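Local coordinates for 3-oxosteroid 1-dehydrogenase (Sterolibacterium denitrificans, PDB 7P18), which probably catalyses the FAD-dependent 1,2-dehydrogenation of 3-oxosteroids, passing the electrons to an acceptor, at residues 96-101 with 547-551; 107-113 with 129-135. All coordinates share one frame; numbering follows the deposited sequence.

Contact 1. Residues 96-101 with 547-551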
ATOM      1  N   GLN A  96      15.918 -13.389  -2.167  1.00 20.84           N
ATOM      2  CA  GLN A  96      16.311 -14.311  -1.075  1.00 23.02           C
ATOM      3  C   GLN A  96      15.227 -14.316   0.006  1.00 25.86           C
ATOM      4  O   GLN A  96      14.906 -15.416   0.523  1.00 22.25           O
ATOM      5  CB  GLN A  96      17.660 -13.918  -0.514  1.00 23.20           C
ATOM      6  CG  GLN A  96      18.822 -14.090  -1.484  1.00 27.35           C
ATOM      7  CD  GLN A  96      20.104 -13.721  -0.786  1.00 33.01           C
ATOM      8  OE1 GLN A  96      20.077 -13.130   0.283  1.00 44.77           O
ATOM      9  NE2 GLN A  96      21.219 -13.985  -1.426  1.00 33.96           N
ATOM     10  N   MET A  97      14.645 -13.149   0.275  1.00 23.51           N
ATOM     11  CA  MET A  97      13.565 -12.987   1.295  1.00 24.31           C
ATOM     12  C   MET A  97      12.331 -13.770   0.827  1.00 21.59           C
ATOM     13  O   MET A  97      11.813 -14.531   1.632  1.00 24.30           O
ATOM     14  CB  MET A  97      13.270 -11.508   1.556  1.00 22.26           C
ATOM     15  CG  MET A  97      12.065 -11.257   2.507  1.00 23.08           C
ATOM     16  SD  MET A  97      10.505 -11.315   1.630  1.00 24.51           S
ATOM     17  CE  MET A  97      10.585  -9.883   0.564  1.00 25.71           C
ATOM     18  N   VAL A  98      11.918 -13.688  -0.437  1.00 21.94           N
ATOM     19  CA  VAL A  98      10.734 -14.456  -0.903  1.00 24.07           C
ATOM     20  C   VAL A  98      11.042 -15.954  -0.925  1.00 25.20           C
ATOM     21  O   VAL A  98      10.151 -16.760  -0.542  1.00 25.43           O
ATOM     22  CB  VAL A  98      10.200 -13.928  -2.232  1.00 26.31           C
ATOM     23  CG1 VAL A  98       9.180 -14.844  -2.887  1.00 30.99           C
ATOM     24  CG2 VAL A  98       9.599 -12.546  -1.986  1.00 30.59           C
ATOM     25  N   GLU A  99      12.235 -16.363  -1.363  1.00 25.13           N
ATOM     26  CA  GLU A  99      12.562 -17.818  -1.342  1.00 25.20           C
ATOM     27  C   GLU A  99      12.530 -18.332   0.092  1.00 24.00           C
ATOM     28  O   GLU A  99      12.102 -19.481   0.283  1.00 26.35           O
ATOM     29  CB  GLU A  99      13.939 -18.104  -1.947  1.00 25.55           C
ATOM     30  CG  GLU A  99      13.932 -18.033  -3.448  1.00 25.45           C
ATOM     31  CD  GLU A  99      15.269 -18.443  -4.071  1.00 29.83           C
ATOM     32  OE1 GLU A  99      15.948 -19.324  -3.516  1.00 31.64           O
ATOM     33  OE2 GLU A  99      15.572 -17.924  -5.119  1.00 28.15           O
ATOM     34  N   TYR A 100      12.968 -17.520   1.046  1.00 25.53           N
ATOM     35  CA  TYR A 100      12.981 -17.837   2.479  1.00 24.16           C
ATOM     36  C   TYR A 100      11.546 -18.052   2.955  1.00 26.42           C
ATOM     37  O   TYR A 100      11.299 -19.073   3.629  1.00 25.25           O
ATOM     38  CB  TYR A 100      13.673 -16.754   3.315  1.00 23.53           C
ATOM     39  CG  TYR A 100      13.369 -16.831   4.793  1.00 24.02           C
ATOM     40  CD1 TYR A 100      13.812 -17.877   5.577  1.00 25.34           C
ATOM     41  CD2 TYR A 100      12.573 -15.867   5.401  1.00 24.41           C
ATOM     42  CE1 TYR A 100      13.472 -17.981   6.925  1.00 23.27           C
ATOM     43  CE2 TYR A 100      12.235 -15.944   6.737  1.00 24.82           C
ATOM     44  CZ  TYR A 100      12.697 -16.988   7.516  1.00 26.39           C
ATOM     45  OH  TYR A 100      12.350 -17.015   8.847  1.00 25.71           O
ATOM     46  N   ILE A 101      10.642 -17.128   2.641  1.00 25.92           N
ATOM     47  CA  ILE A 101       9.204 -17.312   2.981  1.00 27.04           C
ATOM     48  C   ILE A 101       8.737 -18.657   2.405  1.00 27.38           C
ATOM     49  O   ILE A 101       8.161 -19.467   3.161  1.00 28.14           O
ATOM     50  CB  ILE A 101       8.335 -16.153   2.473  1.00 25.88           C
ATOM     51  CG1 ILE A 101       8.624 -14.861   3.238  1.00 27.28           C
ATOM     52  CG2 ILE A 101       6.879 -16.573   2.570  1.00 24.87           C
ATOM     53  CD1 ILE A 101       7.845 -13.648   2.766  1.00 28.29           C
ATOM     54  N   MET A 547       9.745  -5.854   3.971  1.00 19.84           N
ATOM     55  CA  MET A 547      10.144  -7.247   4.257  1.00 21.29           C
ATOM     56  C   MET A 547      11.622  -7.475   3.921  1.00 21.28           C
ATOM     57  O   MET A 547      12.264  -8.231   4.668  1.00 21.81           O
ATOM     58  CB  MET A 547       9.201  -8.254   3.590  1.00 24.06           C
ATOM     59  CG  MET A 547       7.862  -8.413   4.427  1.00 24.88           C
ATOM     60  SD  MET A 547       6.988  -9.905   4.197  1.00 32.07           S
ATOM     61  CE  MET A 547       6.768  -9.947   2.423  1.00 33.15           C
ATOM     62  N   THR A 548      12.163  -6.869   2.866  1.00 22.45           N
ATOM     63  CA  THR A 548      13.556  -7.152   2.424  1.00 20.84           C
ATOM     64  C   THR A 548      14.522  -6.556   3.458  1.00 21.39           C
ATOM     65  O   THR A 548      15.438  -7.244   3.884  1.00 21.22           O
ATOM     66  CB  THR A 548      13.827  -6.654   1.006  1.00 21.05           C
ATOM     67  OG1 THR A 548      12.952  -7.323   0.087  1.00 19.96           O
ATOM     68  CG2 THR A 548      15.292  -6.857   0.652  1.00 20.01           C
ATOM     69  N   PHE A 549      14.288  -5.330   3.933  1.00 19.15           N
ATOM     70  CA  PHE A 549      15.164  -4.720   4.952  1.00 19.13           C
ATOM     71  C   PHE A 549      14.908  -5.378   6.320  1.00 21.50           C
ATOM     72  O   PHE A 549      15.845  -5.430   7.119  1.00 21.11           O
ATOM     73  CB  PHE A 549      15.146  -3.199   4.862  1.00 20.99           C
ATOM     74  CG  PHE A 549      15.928  -2.698   3.676  1.00 21.46           C
ATOM     75  CD1 PHE A 549      17.313  -2.788   3.645  1.00 23.69           C
ATOM     76  CD2 PHE A 549      15.282  -2.266   2.525  1.00 21.54           C
ATOM     77  CE1 PHE A 549      18.030  -2.377   2.528  1.00 23.07           C
ATOM     78  CE2 PHE A 549      15.998  -1.892   1.402  1.00 22.36           C
ATOM     79  CZ  PHE A 549      17.365  -1.948   1.400  1.00 23.95           C
ATOM     80  N   GLY A 550      13.714  -5.924   6.572  1.00 22.51           N
ATOM     81  CA  GLY A 550      13.471  -6.730   7.782  1.00 21.77           C
ATOM     82  C   GLY A 550      14.367  -7.956   7.800  1.00 21.06           C
ATOM     83  O   GLY A 550      15.016  -8.217   8.828  1.00 23.99           O
ATOM     84  N   PHE A 551      14.420  -8.650   6.675  1.00 22.69           N
ATOM     85  CA  PHE A 551      15.304  -9.821   6.415  1.00 21.53           C
ATOM     86  C   PHE A 551      16.772  -9.411   6.636  1.00 23.05           C
ATOM     87  O   PHE A 551      17.497 -10.129   7.399  1.00 25.16           O
ATOM     88  CB  PHE A 551      14.978 -10.320   5.013  1.00 20.76           C
ATOM     89  CG  PHE A 551      15.704 -11.564   4.559  1.00 23.78           C
ATOM     90  CD1 PHE A 551      15.269 -12.823   4.960  1.00 24.13           C
ATOM     91  CD2 PHE A 551      16.763 -11.479   3.665  1.00 24.45           C
ATOM     92  CE1 PHE A 551      15.885 -13.973   4.481  1.00 24.74           C
ATOM     93  CE2 PHE A 551      17.364 -12.625   3.166  1.00 24.91           C
ATOM     94  CZ  PHE A 551      16.962 -13.867   3.608  1.00 24.46           C
TER

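Contact 2. Residues 107-113 with 129-135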
ATOM      1  N   LEU A 107       2.625 -19.790   4.154  1.00 26.57           N
ATOM      2  CA  LEU A 107       2.493 -18.626   3.226  1.00 25.95           C
ATOM      3  C   LEU A 107       3.359 -18.882   1.975  1.00 25.00           C
ATOM      4  O   LEU A 107       4.504 -19.297   2.161  1.00 25.73           O
ATOM      5  CB  LEU A 107       2.957 -17.388   3.986  1.00 23.99           C
ATOM      6  CG  LEU A 107       2.992 -16.082   3.213  1.00 25.84           C
ATOM      7  CD1 LEU A 107       1.594 -15.710   2.738  1.00 29.07           C
ATOM      8  CD2 LEU A 107       3.589 -15.002   4.113  1.00 25.10           C
ATOM      9  N   GLN A 108       2.811 -18.654   0.790  1.00 24.06           N
ATOM     10  CA  GLN A 108       3.473 -18.851  -0.523  1.00 26.80           C
ATOM     11  C   GLN A 108       3.243 -17.590  -1.384  1.00 28.38           C
ATOM     12  O   GLN A 108       2.089 -17.132  -1.490  1.00 27.57           O
ATOM     13  CB  GLN A 108       2.969 -20.134  -1.203  1.00 29.67           C
ATOM     14  CG  GLN A 108       3.216 -21.422  -0.397  1.00 29.70           C
ATOM     15  CD  GLN A 108       4.678 -21.788  -0.328  1.00 30.26           C
ATOM     16  OE1 GLN A 108       5.337 -21.892  -1.374  1.00 31.00           O
ATOM     17  NE2 GLN A 108       5.215 -21.883   0.882  1.00 28.70           N
ATOM     18  N   TYR A 109       4.318 -17.065  -1.996  1.00 23.84           N
ATOM     19  CA  TYR A 109       4.320 -15.954  -2.976  1.00 23.65           C
ATOM     20  C   TYR A 109       4.546 -16.518  -4.372  1.00 22.99           C
ATOM     21  O   TYR A 109       5.400 -17.415  -4.511  1.00 24.35           O
ATOM     22  CB  TYR A 109       5.370 -14.888  -2.644  1.00 23.68           C
ATOM     23  CG  TYR A 109       4.812 -13.817  -1.734  1.00 21.84           C
ATOM     24  CD1 TYR A 109       4.775 -13.982  -0.359  1.00 22.81           C
ATOM     25  CD2 TYR A 109       4.227 -12.678  -2.270  1.00 21.61           C
ATOM     26  CE1 TYR A 109       4.180 -13.053   0.478  1.00 24.46           C
ATOM     27  CE2 TYR A 109       3.661 -11.705  -1.444  1.00 20.10           C
ATOM     28  CZ  TYR A 109       3.612 -11.904  -0.079  1.00 22.23           C
ATOM     29  OH  TYR A 109       3.037 -10.967   0.744  1.00 24.36           O
ATOM     30  N   PHE A 110       3.866 -15.951  -5.355  1.00 22.10           N
ATOM     31  CA  PHE A 110       4.048 -16.284  -6.787  1.00 23.89           C
ATOM     32  C   PHE A 110       3.942 -14.994  -7.593  1.00 26.26           C
ATOM     33  O   PHE A 110       3.371 -14.000  -7.117  1.00 23.10           O
ATOM     34  CB  PHE A 110       3.013 -17.330  -7.233  1.00 24.92           C
ATOM     35  CG  PHE A 110       1.584 -16.853  -7.174  1.00 24.60           C
ATOM     36  CD1 PHE A 110       0.884 -16.838  -5.974  1.00 25.69           C
ATOM     37  CD2 PHE A 110       0.945 -16.401  -8.300  1.00 26.78           C
ATOM     38  CE1 PHE A 110      -0.428 -16.388  -5.920  1.00 24.27           C
ATOM     39  CE2 PHE A 110      -0.352 -15.921  -8.245  1.00 26.47           C
ATOM     40  CZ  PHE A 110      -1.050 -15.941  -7.065  1.00 26.83           C
ATOM     41  N   PRO A 111       4.459 -14.948  -8.834  1.00 24.43           N
ATOM     42  CA  PRO A 111       4.467 -13.707  -9.605  1.00 22.58           C
ATOM     43  C   PRO A 111       3.090 -13.342 -10.170  1.00 25.71           C
ATOM     44  O   PRO A 111       2.327 -14.241 -10.529  1.00 22.86           O
ATOM     45  CB  PRO A 111       5.428 -13.965 -10.789  1.00 24.57           C
ATOM     46  CG  PRO A 111       6.209 -15.203 -10.345  1.00 25.86           C
ATOM     47  CD  PRO A 111       5.199 -16.020  -9.534  1.00 26.59           C
ATOM     48  N   CYS A 112       2.808 -12.040 -10.229  1.00 22.78           N
ATOM     49  CA  CYS A 112       1.750 -11.458 -11.083  1.00 22.19           C
ATOM     50  C   CYS A 112       2.322 -11.259 -12.494  1.00 23.66           C
ATOM     51  O   CYS A 112       2.905 -10.191 -12.799  1.00 23.07           O
ATOM     52  CB  CYS A 112       1.221 -10.172 -10.474  1.00 22.59           C
ATOM     53  SG  CYS A 112       0.578 -10.409  -8.799  1.00 27.94           S
ATOM     54  N   HIS A 113       2.193 -12.288 -13.336  1.00 23.51           N
ATOM     55  CA  HIS A 113       2.946 -12.435 -14.606  1.00 24.55           C
ATOM     56  C   HIS A 113       2.646 -11.286 -15.567  1.00 26.12           C
ATOM     57  O   HIS A 113       3.541 -10.929 -16.392  1.00 26.36           O
ATOM     58  CB  HIS A 113       2.655 -13.806 -15.261  1.00 25.73           C
ATOM     59  CG  HIS A 113       3.043 -14.948 -14.387  1.00 24.44           C
ATOM     60  ND1 HIS A 113       4.370 -15.255 -14.135  1.00 25.34           N
ATOM     61  CD2 HIS A 113       2.306 -15.871 -13.730  1.00 26.29           C
ATOM     62  CE1 HIS A 113       4.445 -16.283 -13.333  1.00 26.64           C
ATOM     63  NE2 HIS A 113       3.182 -16.681 -13.055  1.00 25.36           N
ATOM     64  N   GLY A 129       5.761  -9.640 -13.959  1.00 22.48           N
ATOM     65  CA  GLY A 129       6.475 -10.747 -13.317  1.00 22.38           C
ATOM     66  C   GLY A 129       7.346 -10.316 -12.148  1.00 21.99           C
ATOM     67  O   GLY A 129       7.683 -11.200 -11.368  1.00 23.45           O
ATOM     68  N   ARG A 130       7.732  -9.031 -12.009  1.00 20.38           N
ATOM     69  CA  ARG A 130       8.518  -8.618 -10.809  1.00 19.67           C
ATOM     70  C   ARG A 130       7.605  -8.532  -9.581  1.00 19.28           C
ATOM     71  O   ARG A 130       8.010  -8.944  -8.488  1.00 21.03           O
ATOM     72  CB  ARG A 130       9.235  -7.284 -11.050  1.00 21.03           C
ATOM     73  CG  ARG A 130      10.277  -7.299 -12.155  1.00 23.12           C
ATOM     74  CD  ARG A 130      11.041  -5.987 -12.170  1.00 22.15           C
ATOM     75  NE  ARG A 130      12.291  -6.067 -12.904  1.00 22.59           N
ATOM     76  CZ  ARG A 130      12.902  -5.044 -13.510  1.00 23.05           C
ATOM     77  NH1 ARG A 130      12.377  -3.821 -13.537  1.00 20.76           N
ATOM     78  NH2 ARG A 130      14.086  -5.250 -14.067  1.00 21.32           N
ATOM     79  N   THR A 131       6.399  -8.005  -9.748  1.00 21.08           N
ATOM     80  CA  THR A 131       5.339  -8.012  -8.716  1.00 20.85           C
ATOM     81  C   THR A 131       4.972  -9.470  -8.392  1.00 19.67           C
ATOM     82  O   THR A 131       4.757 -10.229  -9.334  1.00 19.98           O
ATOM     83  CB  THR A 131       4.119  -7.213  -9.166  1.00 22.53           C
ATOM     84  OG1 THR A 131       4.461  -5.836  -9.337  1.00 22.64           O
ATOM     85  CG2 THR A 131       2.993  -7.361  -8.169  1.00 23.98           C
ATOM     86  N   MET A 132       4.907  -9.792  -7.107  1.00 21.16           N
ATOM     87  CA  MET A 132       4.505 -11.104  -6.562  1.00 22.57           C
ATOM     88  C   MET A 132       3.407 -10.902  -5.515  1.00 25.26           C
ATOM     89  O   MET A 132       3.381  -9.825  -4.834  1.00 20.96           O
ATOM     90  CB  MET A 132       5.683 -11.848  -5.939  1.00 22.17           C
ATOM     91  CG  MET A 132       6.941 -11.948  -6.828  1.00 21.49           C
ATOM     92  SD  MET A 132       8.244 -12.937  -6.036  1.00 22.10           S
ATOM     93  CE  MET A 132       7.686 -14.588  -6.436  1.00 23.80           C
ATOM     94  N   GLU A 133       2.545 -11.912  -5.379  1.00 21.54           N
ATOM     95  CA  GLU A 133       1.441 -11.864  -4.391  1.00 24.22           C
ATOM     96  C   GLU A 133       1.279 -13.216  -3.700  1.00 24.49           C
ATOM     97  O   GLU A 133       1.827 -14.246  -4.148  1.00 23.18           O
ATOM     98  CB  GLU A 133       0.173 -11.419  -5.096  1.00 24.09           C
ATOM     99  CG  GLU A 133      -0.494 -12.519  -5.936  1.00 27.23           C
ATOM    100  CD  GLU A 133      -1.934 -12.180  -6.266  1.00 27.89           C
ATOM    101  OE1 GLU A 133      -2.644 -11.591  -5.361  1.00 26.15           O
ATOM    102  OE2 GLU A 133      -2.317 -12.424  -7.439  1.00 26.37           O
ATOM    103  N   PRO A 134       0.553 -13.227  -2.564  1.00 23.98           N
ATOM    104  CA  PRO A 134       0.316 -14.450  -1.805  1.00 24.82           C
ATOM    105  C   PRO A 134      -0.770 -15.358  -2.391  1.00 24.19           C
ATOM    106  O   PRO A 134      -1.751 -14.860  -2.972  1.00 26.22           O
ATOM    107  CB  PRO A 134      -0.206 -13.981  -0.447  1.00 27.39           C
ATOM    108  CG  PRO A 134      -0.091 -12.464  -0.460  1.00 24.79           C
ATOM    109  CD  PRO A 134       0.018 -12.033  -1.894  1.00 22.07           C
ATOM    110  N   MET A 135      -0.565 -16.667  -2.286  1.00 24.59           N
ATOM    111  CA  MET A 135      -1.667 -17.650  -2.438  1.00 27.05           C
ATOM    112  C   MET A 135      -2.667 -17.431  -1.286  1.00 26.50           C
ATOM    113  O   MET A 135      -2.260 -16.957  -0.184  1.00 25.54           O
ATOM    114  CB  MET A 135      -1.107 -19.073  -2.367  1.00 29.82           C
ATOM    115  CG  MET A 135      -0.165 -19.391  -3.515  1.00 31.63           C
ATOM    116  SD  MET A 135       0.262 -21.169  -3.512  1.00 39.60           S
ATOM    117  CE  MET A 135      -1.280 -21.828  -4.160  1.00 40.61           C
TER
HETATM  118  O   HOH W   1      -0.175 -18.321   1.114  1.00 27.28           O

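Contact 1. Residues 96-101 with 547-551
M97 and F551 meet where helix 84-104 crosses helix 543-559 almost at a right angle (84°, the axes of the two short segments approaching to 9.8 Å), a helix-helix packing within the FAD-binding, Rossmann-type part of the enzyme. The F551 ring lies flat against helix 84-104: M97 CA sits over its centre, 3.9 Å from the centroid and almost on the ring normal, a CH-pi contact. With CG anti to its backbone N (chi1 -177°), F551 reaches across to that helix, where CE1 comes 3.7 Å from Y100 CB. The Y100 and F551 rings lie oblique to each other, planes at 44°, and the Y100 hydroxyl is taken by D28 of helix 17-28. Q96 CB approaches F551 CE2, its amide turned steeply against the ring and its OE1 in plane at the ring edge. M97 runs past F551 CB and bends at chi2 and chi3; the M97 and M547 side chains cross at about a right angle, with M97 CE 3.7 Å from M547 CB. The same methyl also touches T548 OG1, whose hydrogen bond goes to G544 O within its own helix. M547 bends at chi3, and its CE meets I101 CD1 at 3.9 Å.

Contact 2. Residues 107-113 with 129-135
Y109, F110 and P111 of strand 109-111 pair antiparallel with P134, E133 and M132 of strand 131-134, the axes of the two short segments approaching to 4.4 Å at 142°, as a long-looped beta-hairpin in a small antiparallel sheet that strand 53-54 joins through further pairing with strand 131-138. F110 and E133 form the hydrogen-bonded pair: F110 N gives to E133 O at 2.9 Å, and E133 N returns a bond to F110 O. Outside it, M135 N binds Q108 O and C112 N binds T131 O; at the end G129 N reaches C112 O less straight, from above the carbonyl plane. Y109 and P134 share one face of the sheet and lie side by side, with P134 CA 4.2 Å above the centre of the tyrosine ring and P134 CG 3.7 Å from Y109 OH. M132 C meets that ring at its edge, while the hydroxyl bonds to G51 O. With an alanine in place of the tyrosine, P134 would probably lose the ring it lies against, and G51 O its hydroxyl partner. On the other face F110 takes the crowded position (chi1 64°), between its N and carbonyl carbon, which swings the ring alongside E133; ring and carboxylate planes are 29° apart and F110 CZ is 3.6 Å from E133 CG. C112 SG packs against the same CG. The E133 carboxylate is engaged by T167 OG1 and A166 N, tying this strand to a residue of the steroid pocket, A166. T131 OG1 bonds to A539 O, also in that pocket. M135 crosses F110 at about a right angle, CG touching CD1, and M135 SD lies 3.7 Å from Q108 CB. A water accepts from Q108 N and donates to M135 O at 2.8 Å.

How the contacts relate
From the N terminus the chain passes through helix 84-104, whose residues 96-101 supply the first half of contact 1, and then, after a short connection, strand 109-111. Contact 2 closes a short loop when strand 131-138 returns 16 residues after 107-113. Contact 1 closes much later, 446 residues on, when helix 543-559 near the C terminus packs on helix 84-104, so contact 2 is nested inside its loop. Their centres are about 13 Å apart, and they touch through V98, whose CG1 packs on Y109 CB and M132 SD, and through I101 CG2 against L107 O. Helix 84-104 thus joins the C-terminal helix to the small antiparallel sheet.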